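Local coordinates for 3-dehydroquinate dehydratase (Geobacillus kaustophilus, PDB 2YR1), which probably catalyses the cis-dehydration of 3-dehydroquinate to 3-dehydroshikimate, the third step of the chorismate pathway leading to the aromatic amino acids, at residues A[64-69]-A[110-115]; A[70-75]-A[79-84]; A[120-125]-A[166-171]; A[187-192]-A[213-218]; A[219-224]-A[250-255]. All coordinates share one frame; numbering follows the deposited sequence.

Interaction 1 (A[64-69]-A[110-115]); sequences RVLATA and CRSGAI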
# COMPACT_ATOMS: atom_id res chain seq x y z
N ARG A 64 12.50 40.23 -7.53
CA ARG A 64 11.53 39.82 -6.51
C ARG A 64 11.68 38.32 -6.24
O ARG A 64 11.83 37.90 -5.09
CB ARG A 64 10.10 40.13 -6.98
CG ARG A 64 9.81 41.61 -7.23
CD ARG A 64 8.30 41.88 -7.16
NE ARG A 64 7.88 43.10 -7.85
CZ ARG A 64 8.32 44.33 -7.56
NH1 ARG A 64 9.21 44.53 -6.60
NH2 ARG A 64 7.85 45.37 -8.25
N VAL A 65 11.66 37.52 -7.30
CA VAL A 65 11.80 36.07 -7.16
C VAL A 65 13.12 35.74 -6.46
O VAL A 65 13.14 35.02 -5.45
CB VAL A 65 11.78 35.37 -8.51
CG1 VAL A 65 11.77 33.86 -8.30
CG2 VAL A 65 10.57 35.81 -9.32
N LEU A 66 14.22 36.28 -6.98
CA LEU A 66 15.53 36.06 -6.39
C LEU A 66 15.46 36.44 -4.93
O LEU A 66 15.97 35.72 -4.06
CB LEU A 66 16.59 36.91 -7.10
CG LEU A 66 18.03 36.81 -6.57
CD1 LEU A 66 18.96 36.33 -7.69
CD2 LEU A 66 18.50 38.17 -6.04
N ALA A 67 14.81 37.57 -4.66
CA ALA A 67 14.66 38.06 -3.29
C ALA A 67 13.96 36.99 -2.46
O ALA A 67 14.47 36.57 -1.43
CB ALA A 67 13.86 39.36 -3.28
N THR A 68 12.79 36.57 -2.92
CA THR A 68 12.04 35.53 -2.22
C THR A 68 12.89 34.26 -2.11
O THR A 68 13.03 33.68 -1.03
CB THR A 68 10.74 35.20 -2.98
OG1 THR A 68 9.96 36.39 -3.12
CG2 THR A 68 9.94 34.15 -2.22
N ALA A 69 13.45 33.84 -3.24
CA ALA A 69 14.29 32.64 -3.31
C ALA A 69 15.34 32.67 -2.23
O ALA A 69 15.56 31.69 -1.52
CB ALA A 69 14.95 32.56 -4.67
N CYS A 110 19.18 29.50 -10.51
CA CYS A 110 20.22 28.49 -10.31
C CYS A 110 21.54 29.12 -9.83
O CYS A 110 22.16 28.65 -8.88
CB CYS A 110 20.51 27.73 -11.61
SG CYS A 110 19.24 26.59 -12.19
N ARG A 111 21.96 30.19 -10.51
CA ARG A 111 23.21 30.85 -10.17
C ARG A 111 23.16 31.60 -8.86
O ARG A 111 24.20 31.88 -8.25
CB ARG A 111 23.65 31.77 -11.32
CG ARG A 111 24.13 30.99 -12.53
CD ARG A 111 24.36 31.87 -13.75
NE ARG A 111 23.18 32.67 -14.03
CZ ARG A 111 22.95 33.31 -15.17
NH1 ARG A 111 23.83 33.25 -16.16
NH2 ARG A 111 21.85 34.04 -15.30
N SER A 112 21.95 31.91 -8.41
CA SER A 112 21.76 32.60 -7.15
C SER A 112 22.22 31.66 -6.05
O SER A 112 22.63 32.09 -4.97
CB SER A 112 20.28 32.93 -6.95
OG SER A 112 19.74 33.53 -8.12
N GLY A 113 22.15 30.36 -6.32
CA GLY A 113 22.56 29.38 -5.33
C GLY A 113 21.59 29.22 -4.17
O GLY A 113 21.95 28.68 -3.13
N ALA A 114 20.35 29.68 -4.36
CA ALA A 114 19.33 29.58 -3.31
C ALA A 114 18.57 28.25 -3.35
O ALA A 114 17.93 27.88 -2.37
CB ALA A 114 18.34 30.74 -3.44
N ILE A 115 18.64 27.56 -4.49
CA ILE A 115 17.95 26.28 -4.66
C ILE A 115 18.94 25.12 -4.84
O ILE A 115 20.13 25.34 -5.07
CB ILE A 115 16.98 26.35 -5.85
CG1 ILE A 115 17.77 26.46 -7.16
CG2 ILE A 115 16.07 27.56 -5.71
CD1 ILE A 115 16.91 26.46 -8.40

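Interaction 2 (A[70-75]-A[79-84]); sequences NGLRNI and IPILFT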
# COMPACT_ATOMS: atom_id res chain seq x y z
N ASN A 70 15.98 33.82 -2.10
CA ASN A 70 17.02 34.02 -1.11
C ASN A 70 16.39 33.99 0.28
O ASN A 70 17.00 33.51 1.23
CB ASN A 70 17.69 35.37 -1.36
CG ASN A 70 19.07 35.46 -0.75
OD1 ASN A 70 19.23 35.38 0.47
ND2 ASN A 70 20.07 35.62 -1.61
N GLY A 71 15.17 34.49 0.39
CA GLY A 71 14.49 34.50 1.67
C GLY A 71 14.13 33.11 2.17
O GLY A 71 14.42 32.75 3.31
N LEU A 72 13.48 32.33 1.32
CA LEU A 72 13.09 30.97 1.69
C LEU A 72 14.31 30.13 1.99
O LEU A 72 14.30 29.30 2.91
CB LEU A 72 12.25 30.35 0.56
CG LEU A 72 12.70 30.59 -0.87
CD1 LEU A 72 13.71 29.52 -1.29
CD2 LEU A 72 11.50 30.54 -1.78
N ARG A 73 15.38 30.35 1.23
CA ARG A 73 16.62 29.63 1.45
C ARG A 73 17.06 29.93 2.88
O ARG A 73 17.67 29.09 3.54
CB ARG A 73 17.69 30.10 0.47
CG ARG A 73 19.13 29.82 0.91
CD ARG A 73 19.36 28.33 1.21
NE ARG A 73 19.53 27.53 -0.00
CZ ARG A 73 19.19 26.25 -0.09
NH1 ARG A 73 18.66 25.62 0.95
NH2 ARG A 73 19.38 25.59 -1.23
N ASN A 74 16.73 31.13 3.34
CA ASN A 74 17.10 31.54 4.69
C ASN A 74 16.25 30.83 5.74
O ASN A 74 16.74 30.47 6.81
CB ASN A 74 16.93 33.05 4.84
CG ASN A 74 17.67 33.60 6.04
OD1 ASN A 74 17.40 34.71 6.50
ND2 ASN A 74 18.62 32.82 6.55
N ILE A 75 14.96 30.65 5.44
CA ILE A 75 14.06 29.99 6.38
C ILE A 75 14.37 28.50 6.40
O ILE A 75 14.36 27.86 7.44
CB ILE A 75 12.61 30.21 5.99
CG1 ILE A 75 12.31 31.71 6.00
CG2 ILE A 75 11.70 29.46 6.95
CD1 ILE A 75 10.91 32.05 5.51
N ILE A 79 17.55 22.19 4.74
CA ILE A 79 16.51 21.46 4.00
C ILE A 79 16.68 21.80 2.53
O ILE A 79 16.67 22.98 2.14
CB ILE A 79 15.06 21.83 4.42
CG1 ILE A 79 14.72 21.26 5.81
CG2 ILE A 79 14.06 21.19 3.43
CD1 ILE A 79 15.53 21.81 6.92
N PRO A 80 16.86 20.77 1.70
CA PRO A 80 17.02 20.99 0.27
C PRO A 80 15.78 21.65 -0.32
O PRO A 80 14.64 21.34 0.08
CB PRO A 80 17.22 19.58 -0.27
CG PRO A 80 17.90 18.90 0.85
CD PRO A 80 17.15 19.38 2.06
N ILE A 81 15.99 22.58 -1.25
CA ILE A 81 14.88 23.26 -1.90
C ILE A 81 14.80 22.94 -3.38
O ILE A 81 15.76 23.16 -4.14
CB ILE A 81 14.96 24.79 -1.73
CG1 ILE A 81 14.93 25.16 -0.24
CG2 ILE A 81 13.78 25.45 -2.41
CD1 ILE A 81 15.01 26.68 0.02
N LEU A 82 13.65 22.41 -3.79
CA LEU A 82 13.37 22.07 -5.17
C LEU A 82 12.56 23.23 -5.75
O LEU A 82 11.48 23.56 -5.23
CB LEU A 82 12.56 20.78 -5.25
CG LEU A 82 11.78 20.42 -6.52
CD1 LEU A 82 12.71 20.12 -7.70
CD2 LEU A 82 10.92 19.20 -6.22
N PHE A 83 13.09 23.86 -6.80
CA PHE A 83 12.44 24.99 -7.46
C PHE A 83 11.64 24.45 -8.63
O PHE A 83 12.19 23.84 -9.54
CB PHE A 83 13.47 25.98 -7.97
CG PHE A 83 12.88 27.18 -8.66
CD1 PHE A 83 12.38 28.24 -7.92
CD2 PHE A 83 12.79 27.24 -10.04
CE1 PHE A 83 11.81 29.35 -8.54
CE2 PHE A 83 12.22 28.35 -10.68
CZ PHE A 83 11.73 29.41 -9.91
N THR A 84 10.33 24.69 -8.59
CA THR A 84 9.42 24.18 -9.60
C THR A 84 8.48 25.23 -10.19
O THR A 84 7.82 25.97 -9.46
CB THR A 84 8.54 23.07 -9.01
OG1 THR A 84 9.37 22.06 -8.42
CG2 THR A 84 7.64 22.45 -10.08

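Interaction 3 (A[120-125]-A[166-171]); sequences YELAYG and ERYGAD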
# COMPACT_ATOMS: atom_id res chain seq x y z
N TYR A 120 11.91 20.21 -14.27
CA TYR A 120 11.65 20.67 -15.63
C TYR A 120 10.89 19.58 -16.38
O TYR A 120 11.15 18.38 -16.18
CB TYR A 120 12.96 20.99 -16.34
CG TYR A 120 12.80 22.03 -17.42
CD1 TYR A 120 12.35 23.31 -17.10
CD2 TYR A 120 13.12 21.74 -18.75
CE1 TYR A 120 12.23 24.28 -18.08
CE2 TYR A 120 13.00 22.71 -19.73
CZ TYR A 120 12.55 23.98 -19.39
OH TYR A 120 12.42 24.96 -20.35
N GLU A 121 9.98 20.00 -17.25
CA GLU A 121 9.13 19.09 -18.00
C GLU A 121 9.79 18.33 -19.15
O GLU A 121 10.43 18.94 -20.02
CB GLU A 121 7.93 19.87 -18.58
CG GLU A 121 7.67 21.22 -17.89
CD GLU A 121 7.05 21.08 -16.51
OE1 GLU A 121 5.82 21.28 -16.37
OE2 GLU A 121 7.80 20.78 -15.55
N LEU A 122 9.61 17.01 -19.16
CA LEU A 122 10.17 16.19 -20.22
C LEU A 122 9.58 16.66 -21.54
O LEU A 122 10.23 16.62 -22.58
CB LEU A 122 9.84 14.70 -20.01
CG LEU A 122 10.53 13.80 -21.06
CD1 LEU A 122 10.88 12.47 -20.45
CD2 LEU A 122 9.63 13.62 -22.27
N ALA A 123 8.33 17.12 -21.48
CA ALA A 123 7.64 17.59 -22.67
C ALA A 123 8.45 18.62 -23.46
O ALA A 123 8.19 18.82 -24.64
CB ALA A 123 6.29 18.17 -22.29
N TYR A 124 9.42 19.26 -22.82
CA TYR A 124 10.23 20.27 -23.50
C TYR A 124 11.41 19.66 -24.27
O TYR A 124 12.34 20.38 -24.65
CB TYR A 124 10.73 21.32 -22.51
CG TYR A 124 9.63 22.10 -21.83
CD1 TYR A 124 9.92 23.13 -20.93
CD2 TYR A 124 8.28 21.80 -22.06
CE1 TYR A 124 8.90 23.84 -20.28
CE2 TYR A 124 7.26 22.51 -21.42
CZ TYR A 124 7.58 23.53 -20.54
OH TYR A 124 6.57 24.23 -19.91
N GLY A 125 11.34 18.35 -24.49
CA GLY A 125 12.36 17.61 -25.22
C GLY A 125 13.75 18.20 -25.35
O GLY A 125 14.50 18.29 -24.37
N GLU A 166 15.71 9.96 -18.29
CA GLU A 166 17.09 9.60 -18.02
C GLU A 166 17.91 9.86 -19.28
O GLU A 166 19.02 10.35 -19.18
CB GLU A 166 17.20 8.12 -17.61
CG GLU A 166 18.64 7.69 -17.31
CD GLU A 166 18.75 6.20 -17.02
OE1 GLU A 166 18.21 5.40 -17.81
OE2 GLU A 166 19.36 5.83 -16.00
N ARG A 167 17.36 9.55 -20.45
CA ARG A 167 18.07 9.80 -21.71
C ARG A 167 18.46 11.29 -21.87
O ARG A 167 19.53 11.61 -22.40
CB ARG A 167 17.21 9.40 -22.91
CG ARG A 167 16.79 7.94 -22.95
CD ARG A 167 17.46 7.19 -24.09
NE ARG A 167 17.04 5.80 -24.15
CZ ARG A 167 15.81 5.39 -24.48
NH1 ARG A 167 14.86 6.26 -24.80
NH2 ARG A 167 15.54 4.09 -24.48
N TYR A 168 17.58 12.19 -21.41
CA TYR A 168 17.84 13.63 -21.50
C TYR A 168 18.77 14.17 -20.42
O TYR A 168 18.97 15.38 -20.32
CB TYR A 168 16.53 14.42 -21.47
CG TYR A 168 15.72 14.36 -22.74
CD1 TYR A 168 14.40 13.92 -22.74
CD2 TYR A 168 16.27 14.78 -23.96
CE1 TYR A 168 13.64 13.91 -23.89
CE2 TYR A 168 15.51 14.77 -25.14
CZ TYR A 168 14.19 14.33 -25.09
OH TYR A 168 13.41 14.33 -26.23
N GLY A 169 19.31 13.29 -19.59
CA GLY A 169 20.22 13.73 -18.56
C GLY A 169 19.64 13.99 -17.19
O GLY A 169 20.31 14.58 -16.34
N ALA A 170 18.41 13.55 -16.95
CA ALA A 170 17.81 13.76 -15.64
C ALA A 170 18.60 13.12 -14.51
O ALA A 170 19.24 12.07 -14.69
CB ALA A 170 16.38 13.21 -15.63
N ASP A 171 18.58 13.75 -13.34
CA ASP A 171 19.22 13.19 -12.17
C ASP A 171 18.16 12.38 -11.44
O ASP A 171 18.46 11.43 -10.71
CB ASP A 171 19.76 14.29 -11.26
CG ASP A 171 21.00 14.99 -11.83
OD1 ASP A 171 21.96 14.28 -12.18
OD2 ASP A 171 21.00 16.23 -11.94

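Interaction 4 (A[187-192]-A[213-218]); sequences VLLQAT and AITRLA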
# COMPACT_ATOMS: atom_id res chain seq x y z
N VAL A 187 -1.26 -0.04 -12.13
CA VAL A 187 -0.48 0.26 -13.34
C VAL A 187 0.69 1.21 -12.97
O VAL A 187 1.86 1.01 -13.36
CB VAL A 187 -1.37 0.93 -14.41
CG1 VAL A 187 -0.53 1.57 -15.48
CG2 VAL A 187 -2.30 -0.10 -15.01
N LEU A 188 0.38 2.26 -12.21
CA LEU A 188 1.42 3.20 -11.79
C LEU A 188 2.53 2.52 -10.97
O LEU A 188 3.71 2.84 -11.11
CB LEU A 188 0.85 4.35 -10.97
CG LEU A 188 2.07 5.16 -10.50
CD1 LEU A 188 2.45 6.14 -11.58
CD2 LEU A 188 1.83 5.83 -9.19
N LEU A 189 2.15 1.61 -10.08
CA LEU A 189 3.16 0.92 -9.26
C LEU A 189 3.98 -0.05 -10.12
O LEU A 189 5.20 -0.16 -9.98
CB LEU A 189 2.49 0.17 -8.10
CG LEU A 189 1.78 1.04 -7.07
CD1 LEU A 189 1.16 0.16 -5.98
CD2 LEU A 189 2.76 2.03 -6.45
N GLN A 190 3.30 -0.73 -11.04
CA GLN A 190 3.99 -1.68 -11.92
C GLN A 190 5.03 -0.94 -12.76
O GLN A 190 6.14 -1.42 -12.95
CB GLN A 190 3.00 -2.36 -12.87
CG GLN A 190 1.92 -3.16 -12.20
CD GLN A 190 0.68 -3.31 -13.08
OE1 GLN A 190 0.78 -3.72 -14.24
NE2 GLN A 190 -0.49 -2.97 -12.53
N ALA A 191 4.64 0.20 -13.32
CA ALA A 191 5.58 0.97 -14.13
C ALA A 191 6.76 1.44 -13.27
O ALA A 191 7.89 1.52 -13.75
CB ALA A 191 4.90 2.18 -14.76
N THR A 192 6.48 1.79 -12.02
CA THR A 192 7.53 2.27 -11.14
C THR A 192 8.56 1.17 -10.93
O THR A 192 9.76 1.39 -11.10
CB THR A 192 6.95 2.69 -9.78
OG1 THR A 192 5.95 3.71 -10.00
CG2 THR A 192 8.05 3.23 -8.87
N ALA A 213 -3.83 7.54 -2.86
CA ALA A 213 -3.20 7.73 -1.56
C ALA A 213 -2.19 6.63 -1.25
O ALA A 213 -1.09 6.92 -0.78
CB ALA A 213 -4.27 7.79 -0.46
N ILE A 214 -2.56 5.38 -1.51
CA ILE A 214 -1.67 4.27 -1.20
C ILE A 214 -0.29 4.44 -1.81
O ILE A 214 0.72 4.02 -1.22
CB ILE A 214 -2.24 2.89 -1.66
CG1 ILE A 214 -1.34 1.75 -1.16
CG2 ILE A 214 -2.32 2.81 -3.19
CD1 ILE A 214 -1.22 1.65 0.38
N THR A 215 -0.25 5.07 -2.98
CA THR A 215 1.01 5.26 -3.67
C THR A 215 1.95 6.25 -2.99
O THR A 215 3.18 6.15 -3.13
CB THR A 215 0.77 5.67 -5.13
OG1 THR A 215 1.88 5.24 -5.91
CG2 THR A 215 0.61 7.16 -5.27
N ARG A 216 1.39 7.18 -2.23
CA ARG A 216 2.19 8.16 -1.51
C ARG A 216 2.76 7.56 -0.23
O ARG A 216 3.76 8.03 0.32
CB ARG A 216 1.33 9.40 -1.17
CG ARG A 216 0.70 10.07 -2.37
CD ARG A 216 -0.04 11.36 -1.98
NE ARG A 216 -0.59 12.09 -3.12
CZ ARG A 216 0.13 12.82 -3.97
NH1 ARG A 216 1.44 12.92 -3.83
NH2 ARG A 216 -0.47 13.47 -4.96
N LEU A 217 2.14 6.48 0.25
CA LEU A 217 2.59 5.86 1.48
C LEU A 217 3.40 4.59 1.25
O LEU A 217 4.17 4.19 2.12
CB LEU A 217 1.37 5.50 2.35
CG LEU A 217 0.38 6.61 2.77
CD1 LEU A 217 -0.85 5.99 3.39
CD2 LEU A 217 1.04 7.58 3.74
N ALA A 218 3.23 3.96 0.09
CA ALA A 218 3.92 2.70 -0.20
C ALA A 218 4.69 2.65 -1.51
O ALA A 218 5.26 1.63 -1.85
CB ALA A 218 2.92 1.55 -0.16

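Interaction 5 (A[219-224]-A[250-255]); sequences GWLFGS and SILQTY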
# COMPACT_ATOMS: atom_id res chain seq x y z
N GLY A 219 4.69 3.74 -2.26
CA GLY A 219 5.40 3.73 -3.52
C GLY A 219 6.89 3.44 -3.36
O GLY A 219 7.50 2.85 -4.26
N TRP A 220 7.46 3.82 -2.23
CA TRP A 220 8.88 3.58 -1.99
C TRP A 220 9.24 2.10 -2.02
O TRP A 220 10.40 1.76 -2.21
CB TRP A 220 9.32 4.19 -0.64
CG TRP A 220 8.61 3.64 0.55
CD1 TRP A 220 7.35 3.97 0.99
CD2 TRP A 220 9.08 2.61 1.42
NE1 TRP A 220 7.02 3.21 2.08
CE2 TRP A 220 8.06 2.36 2.37
CE3 TRP A 220 10.27 1.87 1.49
CZ2 TRP A 220 8.20 1.41 3.39
CZ3 TRP A 220 10.41 0.92 2.51
CH2 TRP A 220 9.37 0.70 3.44
N LEU A 221 8.24 1.23 -1.84
CA LEU A 221 8.48 -0.23 -1.86
C LEU A 221 8.69 -0.72 -3.30
O LEU A 221 9.16 -1.84 -3.54
CB LEU A 221 7.27 -0.96 -1.25
CG LEU A 221 7.08 -0.83 0.28
CD1 LEU A 221 5.67 -1.25 0.68
CD2 LEU A 221 8.11 -1.67 1.01
N PHE A 222 8.33 0.13 -4.26
CA PHE A 222 8.42 -0.21 -5.67
C PHE A 222 9.37 0.69 -6.42
O PHE A 222 9.46 0.63 -7.64
CB PHE A 222 7.02 -0.16 -6.31
CG PHE A 222 6.04 -1.07 -5.63
CD1 PHE A 222 6.09 -2.44 -5.86
CD2 PHE A 222 5.16 -0.57 -4.68
CE1 PHE A 222 5.26 -3.32 -5.14
CE2 PHE A 222 4.33 -1.42 -3.95
CZ PHE A 222 4.38 -2.81 -4.17
N GLY A 223 10.10 1.52 -5.68
CA GLY A 223 11.09 2.38 -6.31
C GLY A 223 10.87 3.88 -6.29
O GLY A 223 11.68 4.62 -6.86
N SER A 224 9.80 4.35 -5.65
CA SER A 224 9.59 5.80 -5.63
C SER A 224 10.35 6.35 -4.43
O SER A 224 10.02 6.06 -3.27
CB SER A 224 8.10 6.16 -5.54
OG SER A 224 7.91 7.55 -5.80
N SER A 250 6.62 4.66 9.24
CA SER A 250 7.32 4.01 10.34
C SER A 250 6.80 2.59 10.55
O SER A 250 7.58 1.65 10.70
CB SER A 250 7.17 4.84 11.61
OG SER A 250 7.79 6.11 11.43
N ILE A 251 5.48 2.43 10.52
CA ILE A 251 4.89 1.11 10.69
C ILE A 251 5.26 0.24 9.50
O ILE A 251 5.77 -0.86 9.65
CB ILE A 251 3.37 1.24 10.81
CG1 ILE A 251 3.04 1.97 12.11
CG2 ILE A 251 2.72 -0.15 10.74
CD1 ILE A 251 1.61 2.41 12.23
N LEU A 252 5.02 0.75 8.30
CA LEU A 252 5.34 0.01 7.10
C LEU A 252 6.81 -0.39 7.08
O LEU A 252 7.14 -1.50 6.70
CB LEU A 252 5.00 0.85 5.86
CG LEU A 252 4.83 0.14 4.52
CD1 LEU A 252 3.85 -1.03 4.65
CD2 LEU A 252 4.34 1.17 3.49
N GLN A 253 7.68 0.52 7.53
CA GLN A 253 9.11 0.25 7.53
C GLN A 253 9.57 -0.81 8.50
O GLN A 253 10.40 -1.66 8.15
CB GLN A 253 9.90 1.54 7.75
CG GLN A 253 9.96 2.39 6.50
CD GLN A 253 10.94 3.52 6.61
OE1 GLN A 253 10.67 4.54 7.25
NE2 GLN A 253 12.10 3.35 5.98
N THR A 254 9.05 -0.79 9.72
CA THR A 254 9.47 -1.79 10.69
C THR A 254 9.00 -3.17 10.23
O THR A 254 9.76 -4.13 10.26
CB THR A 254 8.90 -1.50 12.09
OG1 THR A 254 7.52 -1.86 12.13
CG2 THR A 254 9.04 -0.04 12.42
N TYR A 255 7.76 -3.24 9.77
CA TYR A 255 7.19 -4.51 9.33
C TYR A 255 7.52 -5.06 7.94
O TYR A 255 7.30 -6.23 7.68
CB TYR A 255 5.67 -4.43 9.52
CG TYR A 255 5.30 -4.34 10.98
CD1 TYR A 255 5.52 -5.42 11.83
CD2 TYR A 255 4.82 -3.16 11.53
CE1 TYR A 255 5.27 -5.32 13.19
CE2 TYR A 255 4.57 -3.05 12.89
CZ TYR A 255 4.80 -4.13 13.71
OH TYR A 255 4.54 -4.04 15.06

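Interaction 1 (A[64-69]-A[110-115])
The peptide carbonyl of Ala69 is the flat group of this contact: Ala114 lies over one face of it, its CB 3.5 Å from Ala69 O and above the peptide plane. Beside that carbonyl the two alanine methyls meet, Ala69 CB to Ala114 CB at 4.0 Å, and the absence of larger side chains lets the backbones come to 5.9 Å between Ala69 CA and Ala114 CA. A turn of helix earlier the gap is wider and the partners longer. Leu66 sets CG anti to its backbone N (chi1 179°) and reaches across with one branch, CD1, which sits 2.9 Å from Ser112 OG and 3.7 Å from Ser112 CB. The first distance is short for carbon and oxygen, and chi2 of 120° is far from a staggered value, so this exposed end looks strained or imprecisely placed. Ser112 OG has its polar partner within its own helix, the carbonyl of Ala108, and offers Leu66 only a van der Waals surface. Gly113, with phi of 74°, ends helix 99-112 and turns the chain so that Ala114 faces Ala69. Val65 and Thr68 lean on Trp51, a predicted substrate-binding residue. Such packing of one outer helix against the end of the next and the turn that follows it is characteristic of the (beta/alpha)8 TIM barrel to which type I dehydroquinases belong.

Interaction 2 (A[70-75]-A[79-84])
At Arg73 the last turns of helix 62-75 come down on the start of strand 81-84, with Arg73 CA and Ile81 CA 7.4 Å apart. The side chain of Ile81 points at the helix, and its terminal methyl does most of the touching. Ile81 CD1 meets Leu72 CD1 at 3.4 Å, tighter than usual for two methyls, and rests 3.7 Å from Arg73 CA. Leu72 reaches it from an unusual first torsion of 41°, CG wedged in the crowded position between backbone N and carbonyl carbon. Helix and strand are the second half of the beta-alpha-beta crossover of strand 48-52, helix 62-75 and strand 81-84 in the TIM barrel, and Leu72 also packs on Trp51 of the first strand. Arg73 bends at chi2 and chi3, folding its guanidinium back beside the strand. Ile81 CD1 lies 3.9 Å above one guanidinium face, towards the rim, while Ile79 O stands near the plane at the edge, 3.5 Å from Arg73 NH1. The stronger grip comes from Asp116: its OD2 forms a salt bridge with Arg73 NH2 and accepts a hydrogen bond from Ile81 N, tying helix end and strand start to the residue just ahead of strand 117-121.

Interaction 3 (A[120-125]-A[166-171])
Tyr168 lays its ring against the backbone of Gly125. The carbonyl oxygen, Gly125 O, lies over one face, 3.7 Å from Tyr168 CE2 and displaced towards the rim, while Gly125 CA approaches the phenol end at 3.6 Å from Tyr168 OH. Leu122 stands at the ring's edge, near its plane, its CG 4.2 Å from Tyr168 CE1. With CG anti to the carbonyl carbon (chi1 -75°), Tyr168 carries its ring over to Gly125. The contact is thus peptide against aromatic face and branched carbon against aromatic edge, held by dispersion rather than by any polar bond across it. Were Tyr168 an alanine, the Gly125 peptide would probably lose its flat cover and the branch carbon of Leu122 its neighbour at the ring edge. In the TIM barrel, 120-125 runs out of strand 117-121, while residues 166-171 link helix 155-167 to strand 172-177. Between them runs strand 141-148, on whose Val144 both Leu122 and Ala170 pack. A short 3-10 turn presents Gly125, with Gly125 N bonded to Leu122 O at 2.8 Å. Tyr168 is set by the end of its helix, where Gly169, with a positive phi of 95°, forms a Schellman motif and bonds its N to Glu166 O at 3.0 Å. Ile128 of helix 127-137 also touches the tyrosine. Beyond, Arg132 pins the turn twice, by a hydrogen bond to Gly169 O and a salt bridge to Asp171. His147, the predicted proton donor/acceptor, has its side chain about 8 Å from that of Leu122.

Interaction 4 (A[187-192]-A[213-218])
Two helices that flank strand 203-207 in the TIM barrel, 182-198 before it and 213-218 after it, meet here where Leu188 and Leu189 converge on Thr215. Both leucines use the CD2 branch and both touch the same atom: Leu188 CD2 lies 3.3 Å and Leu189 CD2 3.4 Å from Thr215 OG1. Leu188 comes in nearly perpendicular to the threonine side chain, whereas Leu189 runs antiparallel alongside it. Thr215 turns OG1 anti to its own backbone N (chi1 -153°), which brings the hydroxyl within contact of both methyls; they approach it from directions about a right angle apart. The leucine helix is braced by Thr192, whose OG1 donates to Leu188 O at 2.6 Å from a position tilted 26° out of the carbonyl plane. Thr192 N reaches the same oxygen at 3.1 Å from the other face, so this buried carbonyl is gripped twice. The Thr192 hydroxyl shares a second hydrogen bond with Thr205 OG1 of strand 203-207. Next to Thr215 on its helix, Arg216, predicted to bind 3-dehydroquinate, is bonded through NH2 to Pro237 O and packs on Gln239. The second subunit covers the outside of the pair: Leu189 packs on its Leu186, and Ile214 on its Ala218. No bond between the two segments takes up the Thr215 hydroxyl, so the leucine methyls meet it by van der Waals contact alone.

Interaction 5 (A[219-224]-A[250-255])
Trp220 leaves its short 3-10 turn at CB with chi1 of 61°, CG lodged between backbone N and carbonyl carbon, and this carries the indole towards helix 242-256. On the pyrrole side NE1 passes 3.7 Å from Leu252 CD2 while making a weak hydrogen bond to Leu217 O. Further out CZ2 lies 3.8 Å from Leu252 CG. At the tip CH2 comes to 3.5 Å from Gln253 CG, the side chains crossing with ring and amide planes 69° apart. Leu221, next in the chain to Trp220, sets CG over the centre of one indole face. Its CD1 meets Leu252 CD2 tip to tip, Leu221 CD1 to Leu252 CD2 being 3.9 Å. Gln253 gives the indole its aliphatic part, and its NE2 bonds weakly to Glu19. An alanine in place of Trp220 is likely to open a gap between the turn and the helix, leaving Leu252 and the CG methylene of Gln253 without their aromatic partner. Leu252 also packs on Leu217 of the second subunit. The contact is therefore essentially apolar, a broad indole bridging the loop after helix 213-218 to the C-terminal helix of the barrel; the weak hydrogen bonds of the indole N-H and the Gln253 amide go to residues outside the two segments.

In the fold
All five contacts sit in one TIM barrel. Interactions 1 and 2 share helix 62-75, one packing it on the end of helix 99-112 and the turn after it, the other on its following strand; they touch, with centres 8 Å apart. Interactions 4 and 5 form a second touching pair, 11 Å between centres, on the opposite side of the chain's centre from interaction 1, and both reach the second subunit. Interaction 4 is buried and interaction 3 a surface contact; the others are partly buried. Two alanines and a leucine-serine pair serve interaction 1, leucines around a hydroxyl interaction 4, aromatic rings interactions 3 and 5. Only interaction 2 brings a charged group into the contact itself.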